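Local coordinates for protein ornithine carbamoyltransferase, mitochondrial (Coccidioides immitis, PDB 3SDS) that catalyses the transfer of the carbamoyl group from carbamoyl phosphate to L-ornithine, giving L-citrulline and phosphate in arginine biosynthesis, at residues I191-D196 and V261-T266; A159-L164 and E332-A337. All coordinates share one frame; numbering follows the deposited sequence.

Contact 1 of 2, residues I191-D196 and V261-T266; sequences IAWVGD and VIVTDT
Two neighbouring parallel strands in the middle of the five-stranded sheet of the ornithine-binding domain meet here, I191 beside V261, A192 beside I262 and W193 beside V263. A192 bonds the other strand through both its N and its O: its N donates to V261 O, and its O receives V263 N at 2.8 Å in a nearly straight bond. V194 N then reaches V263 O at 2.9 Å. Past the last bridge a side chain takes over: T264 OG1 donates to V194 O at 2.7 Å, its oxygen placed there by a first torsion anti to the backbone N (chi1 -168°).

On the face carrying I191, W193 and V263, the branch methyl I191 CG2 meets V263 CG2 at 3.6 Å. The other V263 methyl, CG1, lies by the six-membered ring of W193, whose CE3 is 4.0 Å from V263 CB. The indole runs obliquely past D265, with CZ2 3.8 Å from D265 CB and the carboxylate plane turned 75° from the ring. W193 NE1 reaches forward to D196 O at 2.9 Å, tying the indole to the loop after its own strand, although the bond is far from straight (132° at the hydrogen). Helix 199-210 packs on the same indole through V200, L201 and L204. On the other side of strand 191-194, strand 214-218 bonds to I191 and W193.

D265 OD2 is hydrogen-bonded to N198. Parallel central strands whose C-terminal ends run into ligand-binding loops are characteristic of the Rossmann-like alpha/beta fold, and D265, assigned to ornithine by similarity, sits just past the C-terminal end of one of them.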
ATOM      1  N   ILE A 191     -24.851  30.228   8.197  1.00 46.41           N
ATOM      2  CA  ILE A 191     -23.819  29.837   7.220  1.00 45.60           C
ATOM      3  C   ILE A 191     -24.170  30.379   5.819  1.00 45.72           C
ATOM      4  O   ILE A 191     -25.297  30.250   5.351  1.00 46.04           O
ATOM      5  CB  ILE A 191     -23.575  28.270   7.188  1.00 44.71           C
ATOM      6  CG1 ILE A 191     -23.055  27.763   8.542  1.00 44.48           C
ATOM      7  CG2 ILE A 191     -22.603  27.854   6.070  1.00 42.90           C
ATOM      8  CD1 ILE A 191     -23.015  26.247   8.662  1.00 43.09           C
ATOM      9  N   ALA A 192     -23.200  30.989   5.157  1.00 45.58           N
ATOM     10  CA  ALA A 192     -23.412  31.444   3.803  1.00 46.05           C
ATOM     11  C   ALA A 192     -22.520  30.675   2.849  1.00 45.59           C
ATOM     12  O   ALA A 192     -21.289  30.689   2.971  1.00 45.29           O
ATOM     13  CB  ALA A 192     -23.147  32.934   3.695  1.00 47.21           C
ATOM     14  N   TRP A 193     -23.161  29.994   1.911  1.00 45.42           N
ATOM     15  CA  TRP A 193     -22.472  29.304   0.836  1.00 45.57           C
ATOM     16  C   TRP A 193     -22.502  30.155  -0.439  1.00 46.86           C
ATOM     17  O   TRP A 193     -23.581  30.546  -0.916  1.00 47.56           O
ATOM     18  CB  TRP A 193     -23.135  27.945   0.577  1.00 45.11           C
ATOM     19  CG  TRP A 193     -22.465  27.169  -0.518  1.00 45.45           C
ATOM     20  CD1 TRP A 193     -22.502  27.431  -1.878  1.00 45.98           C
ATOM     21  CD2 TRP A 193     -21.632  26.018  -0.352  1.00 44.51           C
ATOM     22  NE1 TRP A 193     -21.732  26.511  -2.554  1.00 46.42           N
ATOM     23  CE2 TRP A 193     -21.189  25.632  -1.646  1.00 45.85           C
ATOM     24  CE3 TRP A 193     -21.207  25.281   0.762  1.00 43.09           C
ATOM     25  CZ2 TRP A 193     -20.352  24.519  -1.849  1.00 44.63           C
ATOM     26  CZ3 TRP A 193     -20.370  24.191   0.565  1.00 42.28           C
ATOM     27  CH2 TRP A 193     -19.957  23.814  -0.735  1.00 43.68           C
ATOM     28  N   VAL A 194     -21.325  30.436  -0.996  1.00 47.38           N
ATOM     29  CA  VAL A 194     -21.239  31.218  -2.242  1.00 48.87           C
ATOM     30  C   VAL A 194     -20.469  30.427  -3.300  1.00 49.25           C
ATOM     31  O   VAL A 194     -19.284  30.156  -3.128  1.00 48.86           O
ATOM     32  CB  VAL A 194     -20.593  32.624  -2.017  1.00 49.57           C
ATOM     33  CG1 VAL A 194     -20.531  33.427  -3.315  1.00 50.27           C
ATOM     34  CG2 VAL A 194     -21.345  33.405  -0.964  1.00 48.98           C
ATOM     35  N   GLY A 195     -21.148  30.055  -4.384  1.00 50.19           N
ATOM     36  CA  GLY A 195     -20.528  29.258  -5.451  1.00 51.34           C
ATOM     37  C   GLY A 195     -21.441  28.212  -6.075  1.00 51.72           C
ATOM     38  O   GLY A 195     -22.643  28.401  -6.136  1.00 52.04           O
ATOM     39  N   ASP A 196     -20.867  27.106  -6.536  1.00 52.07           N
ATOM     40  CA  ASP A 196     -21.655  26.036  -7.142  1.00 53.18           C
ATOM     41  C   ASP A 196     -22.336  25.130  -6.101  1.00 52.04           C
ATOM     42  O   ASP A 196     -21.813  24.934  -4.996  1.00 51.20           O
ATOM     43  CB  ASP A 196     -20.800  25.198  -8.110  1.00 54.06           C
ATOM     44  CG  ASP A 196     -21.636  24.168  -8.925  1.00 56.40           C
ATOM     45  OD1 ASP A 196     -22.838  24.424  -9.251  1.00 57.67           O
ATOM     46  OD2 ASP A 196     -21.072  23.093  -9.250  1.00 57.73           O
ATOM     47  N   VAL A 261     -20.341  32.497   9.181  1.00 50.24           N
ATOM     48  CA  VAL A 261     -19.323  31.765   8.430  1.00 49.21           C
ATOM     49  C   VAL A 261     -19.591  31.935   6.949  1.00 49.53           C
ATOM     50  O   VAL A 261     -20.753  31.947   6.528  1.00 49.67           O
ATOM     51  CB  VAL A 261     -19.381  30.260   8.747  1.00 47.94           C
ATOM     52  CG1 VAL A 261     -18.374  29.488   7.905  1.00 46.65           C
ATOM     53  CG2 VAL A 261     -19.169  30.020  10.237  1.00 47.32           C
ATOM     54  N   ILE A 262     -18.524  32.067   6.161  1.00 49.86           N
ATOM     55  CA  ILE A 262     -18.658  32.019   4.701  1.00 50.36           C
ATOM     56  C   ILE A 262     -17.895  30.828   4.094  1.00 49.89           C
ATOM     57  O   ILE A 262     -16.713  30.621   4.373  1.00 49.43           O
ATOM     58  CB  ILE A 262     -18.296  33.364   4.022  1.00 51.24           C
ATOM     59  CG1 ILE A 262     -19.228  34.476   4.518  1.00 51.56           C
ATOM     60  CG2 ILE A 262     -18.409  33.245   2.507  1.00 51.96           C
ATOM     61  CD1 ILE A 262     -18.795  35.899   4.131  1.00 51.69           C
ATOM     62  N   VAL A 263     -18.602  30.046   3.275  1.00 50.26           N
ATOM     63  CA  VAL A 263     -18.043  28.845   2.644  1.00 50.18           C
ATOM     64  C   VAL A 263     -18.092  28.921   1.113  1.00 51.60           C
ATOM     65  O   VAL A 263     -19.074  29.390   0.534  1.00 52.34           O
ATOM     66  CB  VAL A 263     -18.792  27.546   3.048  1.00 48.55           C
ATOM     67  CG1 VAL A 263     -17.851  26.386   3.000  1.00 47.72           C
ATOM     68  CG2 VAL A 263     -19.361  27.649   4.406  1.00 48.24           C
ATOM     69  N   THR A 264     -17.031  28.439   0.475  1.00 52.53           N
ATOM     70  CA  THR A 264     -17.041  28.168  -0.951  1.00 54.12           C
ATOM     71  C   THR A 264     -16.365  26.815  -1.293  1.00 54.83           C
ATOM     72  O   THR A 264     -15.998  26.050  -0.401  1.00 53.76           O
ATOM     73  CB  THR A 264     -16.452  29.363  -1.762  1.00 55.28           C
ATOM     74  OG1 THR A 264     -16.737  29.193  -3.162  1.00 55.39           O
ATOM     75  CG2 THR A 264     -14.930  29.524  -1.524  1.00 54.94           C
ATOM     76  N   ASP A 265     -16.217  26.543  -2.589  1.00 57.38           N
ATOM     77  CA  ASP A 265     -15.665  25.302  -3.115  1.00 59.11           C
ATOM     78  C   ASP A 265     -15.191  25.533  -4.550  1.00 61.26           C
ATOM     79  O   ASP A 265     -15.726  26.395  -5.250  1.00 62.34           O
ATOM     80  CB  ASP A 265     -16.761  24.231  -3.131  1.00 58.98           C
ATOM     81  CG  ASP A 265     -16.220  22.819  -3.381  1.00 61.66           C
ATOM     82  OD1 ASP A 265     -15.015  22.668  -3.717  1.00 64.90           O
ATOM     83  OD2 ASP A 265     -17.011  21.847  -3.238  1.00 63.65           O
ATOM     84  N   THR A 266     -14.204  24.750  -4.983  1.00 62.67           N
ATOM     85  CA  THR A 266     -13.823  24.632  -6.402  1.00 65.52           C
ATOM     86  C   THR A 266     -15.037  24.653  -7.342  1.00 66.79           C
ATOM     87  O   THR A 266     -16.065  24.032  -7.039  1.00 66.63           O
ATOM     88  CB  THR A 266     -12.982  23.323  -6.629  1.00 65.65           C
ATOM     89  OG1 THR A 266     -11.597  23.660  -6.774  1.00 67.40           O
ATOM     90  CG2 THR A 266     -13.421  22.554  -7.883  1.00 66.86           C
TER

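Contact 2 of 2, residues A159-L164 and E332-A337; sequences AIADFL and ENRLWA
L164 lays its branched end obliquely across the carboxamide of N333, where helix 156-169 crosses helix 327-347 at 113° between the short segments. With CG anti to the backbone N (chi1 177°), the leucine extends toward the other helix and brings CD2 within 3.6 Å of both N333 CG and N333 OD1. The same methyl also touches W336 CB at 4.0 Å, so it sits between two side chains one helical turn apart.

A161 faces N333 more directly. Its CB lies 3.8 Å from N333 O and 3.9 Å from R334 CD, meeting backbone on one hand and the aliphatic part of the arginine on the other. The two helices come closest at this pair, their CA atoms 5.1 Å apart. Further along, A337 CB turns toward I160, whose CG2 is 3.7 Å away, and also borders A161 N. Small alanines on both helices thus allow backbone and side chain to meet at close quarters.

R334 starts away from helix 156-169, and its chain is bent at both chi2 and chi3; CD brushes A161 while the guanidinium is held by T80 and, weakly, by Q158. The N333 amide is gripped at both ends, ND2 by T165 and OD1 by K48, which fixes its rotation against the leucine. W336 NE1 donates to E332 OE2 at 2.9 Å, in the plane of the indole, and K52 forms a salt bridge with that same carboxylate oxygen.

The two segments themselves pack without a hydrogen bond, largely through apolar groups, but just beyond 159-164 the helices are also linked by N333 to T165 and weakly by R334 to Q158, which would hold R334 in place at the carbamoyl phosphate site assigned to it by similarity.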
ATOM      1  N   ALA A 159     -19.108  16.714   6.185  1.00 36.76           N
ATOM      2  CA  ALA A 159     -20.041  17.377   7.099  1.00 36.89           C
ATOM      3  C   ALA A 159     -19.614  17.206   8.580  1.00 36.65           C
ATOM      4  O   ALA A 159     -19.604  18.181   9.357  1.00 36.71           O
ATOM      5  CB  ALA A 159     -21.459  16.856   6.873  1.00 36.74           C
ATOM      6  N   ILE A 160     -19.246  15.977   8.949  1.00 35.82           N
ATOM      7  CA  ILE A 160     -18.825  15.688  10.313  1.00 35.71           C
ATOM      8  C   ILE A 160     -17.584  16.530  10.662  1.00 36.37           C
ATOM      9  O   ILE A 160     -17.533  17.167  11.728  1.00 37.04           O
ATOM     10  CB  ILE A 160     -18.570  14.173  10.529  1.00 35.31           C
ATOM     11  CG1 ILE A 160     -19.850  13.368  10.252  1.00 35.20           C
ATOM     12  CG2 ILE A 160     -18.093  13.915  11.931  1.00 34.03           C
ATOM     13  CD1 ILE A 160     -19.651  11.857  10.045  1.00 33.71           C
ATOM     14  N   ALA A 161     -16.606  16.562   9.759  1.00 36.17           N
ATOM     15  CA  ALA A 161     -15.429  17.406   9.938  1.00 36.65           C
ATOM     16  C   ALA A 161     -15.794  18.880  10.079  1.00 37.41           C
ATOM     17  O   ALA A 161     -15.305  19.569  10.990  1.00 37.35           O
ATOM     18  CB  ALA A 161     -14.460  17.217   8.792  1.00 36.91           C
ATOM     19  N   ASP A 162     -16.659  19.360   9.184  1.00 37.87           N
ATOM     20  CA  ASP A 162     -17.009  20.775   9.171  1.00 38.76           C
ATOM     21  C   ASP A 162     -17.701  21.198  10.460  1.00 39.38           C
ATOM     22  O   ASP A 162     -17.359  22.243  11.036  1.00 39.98           O
ATOM     23  CB  ASP A 162     -17.816  21.131   7.929  1.00 38.67           C
ATOM     24  CG  ASP A 162     -16.972  21.096   6.675  1.00 39.83           C
ATOM     25  OD1 ASP A 162     -15.745  20.865   6.802  1.00 39.71           O
ATOM     26  OD2 ASP A 162     -17.517  21.292   5.560  1.00 41.29           O
ATOM     27  N   PHE A 163     -18.631  20.375  10.944  1.00 39.42           N
ATOM     28  CA  PHE A 163     -19.289  20.690  12.218  1.00 40.19           C
ATOM     29  C   PHE A 163     -18.374  20.552  13.446  1.00 40.89           C
ATOM     30  O   PHE A 163     -18.513  21.329  14.388  1.00 41.97           O
ATOM     31  CB  PHE A 163     -20.662  20.005  12.369  1.00 39.88           C
ATOM     32  CG  PHE A 163     -21.782  20.832  11.819  1.00 39.80           C
ATOM     33  CD1 PHE A 163     -22.011  20.896  10.448  1.00 38.19           C
ATOM     34  CD2 PHE A 163     -22.569  21.615  12.665  1.00 40.40           C
ATOM     35  CE1 PHE A 163     -23.041  21.704   9.935  1.00 38.30           C
ATOM     36  CE2 PHE A 163     -23.594  22.443  12.151  1.00 39.25           C
ATOM     37  CZ  PHE A 163     -23.827  22.479  10.791  1.00 38.47           C
ATOM     38  N   LEU A 164     -17.413  19.619  13.415  1.00 40.68           N
ATOM     39  CA  LEU A 164     -16.374  19.569  14.445  1.00 41.01           C
ATOM     40  C   LEU A 164     -15.657  20.903  14.519  1.00 42.44           C
ATOM     41  O   LEU A 164     -15.384  21.406  15.615  1.00 43.65           O
ATOM     42  CB  LEU A 164     -15.333  18.480  14.153  1.00 40.40           C
ATOM     43  CG  LEU A 164     -14.130  18.357  15.122  1.00 40.46           C
ATOM     44  CD1 LEU A 164     -14.559  18.317  16.608  1.00 40.77           C
ATOM     45  CD2 LEU A 164     -13.279  17.148  14.814  1.00 37.56           C
ATOM     46  N   GLU A 332      -7.419  18.895   8.869  1.00 39.02           N
ATOM     47  CA  GLU A 332      -7.024  17.943   9.918  1.00 38.60           C
ATOM     48  C   GLU A 332      -8.210  17.248  10.609  1.00 37.83           C
ATOM     49  O   GLU A 332      -8.097  16.069  11.010  1.00 37.74           O
ATOM     50  CB  GLU A 332      -6.136  18.623  10.976  1.00 39.49           C
ATOM     51  CG  GLU A 332      -5.812  17.737  12.194  1.00 39.74           C
ATOM     52  CD  GLU A 332      -5.187  18.467  13.369  1.00 42.16           C
ATOM     53  OE1 GLU A 332      -4.601  19.562  13.192  1.00 44.33           O
ATOM     54  OE2 GLU A 332      -5.278  17.928  14.489  1.00 42.72           O
ATOM     55  N   ASN A 333      -9.331  17.955  10.762  1.00 36.83           N
ATOM     56  CA  ASN A 333     -10.507  17.341  11.380  1.00 36.12           C
ATOM     57  C   ASN A 333     -11.082  16.146  10.585  1.00 35.72           C
ATOM     58  O   ASN A 333     -11.989  15.458  11.070  1.00 35.17           O
ATOM     59  CB  ASN A 333     -11.584  18.390  11.677  1.00 36.41           C
ATOM     60  CG  ASN A 333     -11.192  19.361  12.824  1.00 38.02           C
ATOM     61  OD1 ASN A 333     -10.379  19.035  13.702  1.00 37.91           O
ATOM     62  ND2 ASN A 333     -11.787  20.555  12.812  1.00 38.51           N
ATOM     63  N   ARG A 334     -10.558  15.893   9.374  1.00 35.67           N
ATOM     64  CA  ARG A 334     -10.943  14.704   8.625  1.00 35.48           C
ATOM     65  C   ARG A 334     -10.452  13.440   9.345  1.00 35.65           C
ATOM     66  O   ARG A 334     -11.159  12.408   9.395  1.00 35.39           O
ATOM     67  CB  ARG A 334     -10.421  14.749   7.188  1.00 36.04           C
ATOM     68  CG  ARG A 334     -11.256  15.617   6.201  1.00 36.74           C
ATOM     69  CD  ARG A 334     -12.717  15.124   6.043  1.00 37.83           C
ATOM     70  NE  ARG A 334     -12.842  13.896   5.248  1.00 38.30           N
ATOM     71  CZ  ARG A 334     -12.818  13.870   3.908  1.00 40.40           C
ATOM     72  NH1 ARG A 334     -12.659  15.000   3.218  1.00 39.69           N
ATOM     73  NH2 ARG A 334     -12.931  12.715   3.245  1.00 40.33           N
ATOM     74  N   LEU A 335      -9.249  13.531   9.919  1.00 35.72           N
ATOM     75  CA  LEU A 335      -8.655  12.413  10.625  1.00 34.94           C
ATOM     76  C   LEU A 335      -9.548  12.028  11.794  1.00 34.85           C
ATOM     77  O   LEU A 335      -9.896  10.848  11.947  1.00 34.70           O
ATOM     78  CB  LEU A 335      -7.231  12.733  11.083  1.00 35.13           C
ATOM     79  CG  LEU A 335      -6.506  11.722  12.003  1.00 35.33           C
ATOM     80  CD1 LEU A 335      -6.470  10.292  11.449  1.00 35.12           C
ATOM     81  CD2 LEU A 335      -5.099  12.173  12.374  1.00 34.54           C
ATOM     82  N   TRP A 336      -9.929  13.029  12.591  1.00 34.89           N
ATOM     83  CA  TRP A 336     -10.730  12.816  13.807  1.00 34.67           C
ATOM     84  C   TRP A 336     -12.157  12.335  13.470  1.00 34.68           C
ATOM     85  O   TRP A 336     -12.701  11.457  14.170  1.00 35.30           O
ATOM     86  CB  TRP A 336     -10.680  14.044  14.749  1.00 34.54           C
ATOM     87  CG  TRP A 336      -9.252  14.608  14.834  1.00 35.47           C
ATOM     88  CD1 TRP A 336      -8.816  15.833  14.374  1.00 35.22           C
ATOM     89  CD2 TRP A 336      -8.078  13.939  15.336  1.00 34.57           C
ATOM     90  NE1 TRP A 336      -7.465  15.962  14.578  1.00 33.96           N
ATOM     91  CE2 TRP A 336      -6.985  14.814  15.151  1.00 34.20           C
ATOM     92  CE3 TRP A 336      -7.849  12.680  15.930  1.00 35.61           C
ATOM     93  CZ2 TRP A 336      -5.675  14.477  15.543  1.00 35.56           C
ATOM     94  CZ3 TRP A 336      -6.536  12.337  16.321  1.00 34.37           C
ATOM     95  CH2 TRP A 336      -5.470  13.239  16.126  1.00 35.44           C
ATOM     96  N   ALA A 337     -12.725  12.838  12.371  1.00 33.96           N
ATOM     97  CA  ALA A 337     -14.039  12.397  11.919  1.00 33.47           C
ATOM     98  C   ALA A 337     -14.063  10.936  11.412  1.00 33.64           C
ATOM     99  O   ALA A 337     -15.017  10.201  11.676  1.00 33.75           O
ATOM    100  CB  ALA A 337     -14.561  13.339  10.870  1.00 33.66           C
TER

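Contact 1 belongs to the central sheet of the ornithine-binding domain, whereas contact 2 joins helices at the junction of the two domains. Their centres are about 17 Å apart, and their nearest atoms come within about 4 Å without touching. Helix 156-169 and strand 190-194 are successive elements of the chain, and F163 of that helix packs on helix 199-210, which also covers W193. Each contact contributes one ligand residue, assigned by similarity: D265, its side chain about 4 Å from that of C307, for ornithine, and R334, its side chain about 3 Å from those of T80 and Q158, for carbamoyl phosphate. If those assignments hold, a strand end and an interdomain helix each supply a residue to the same active site.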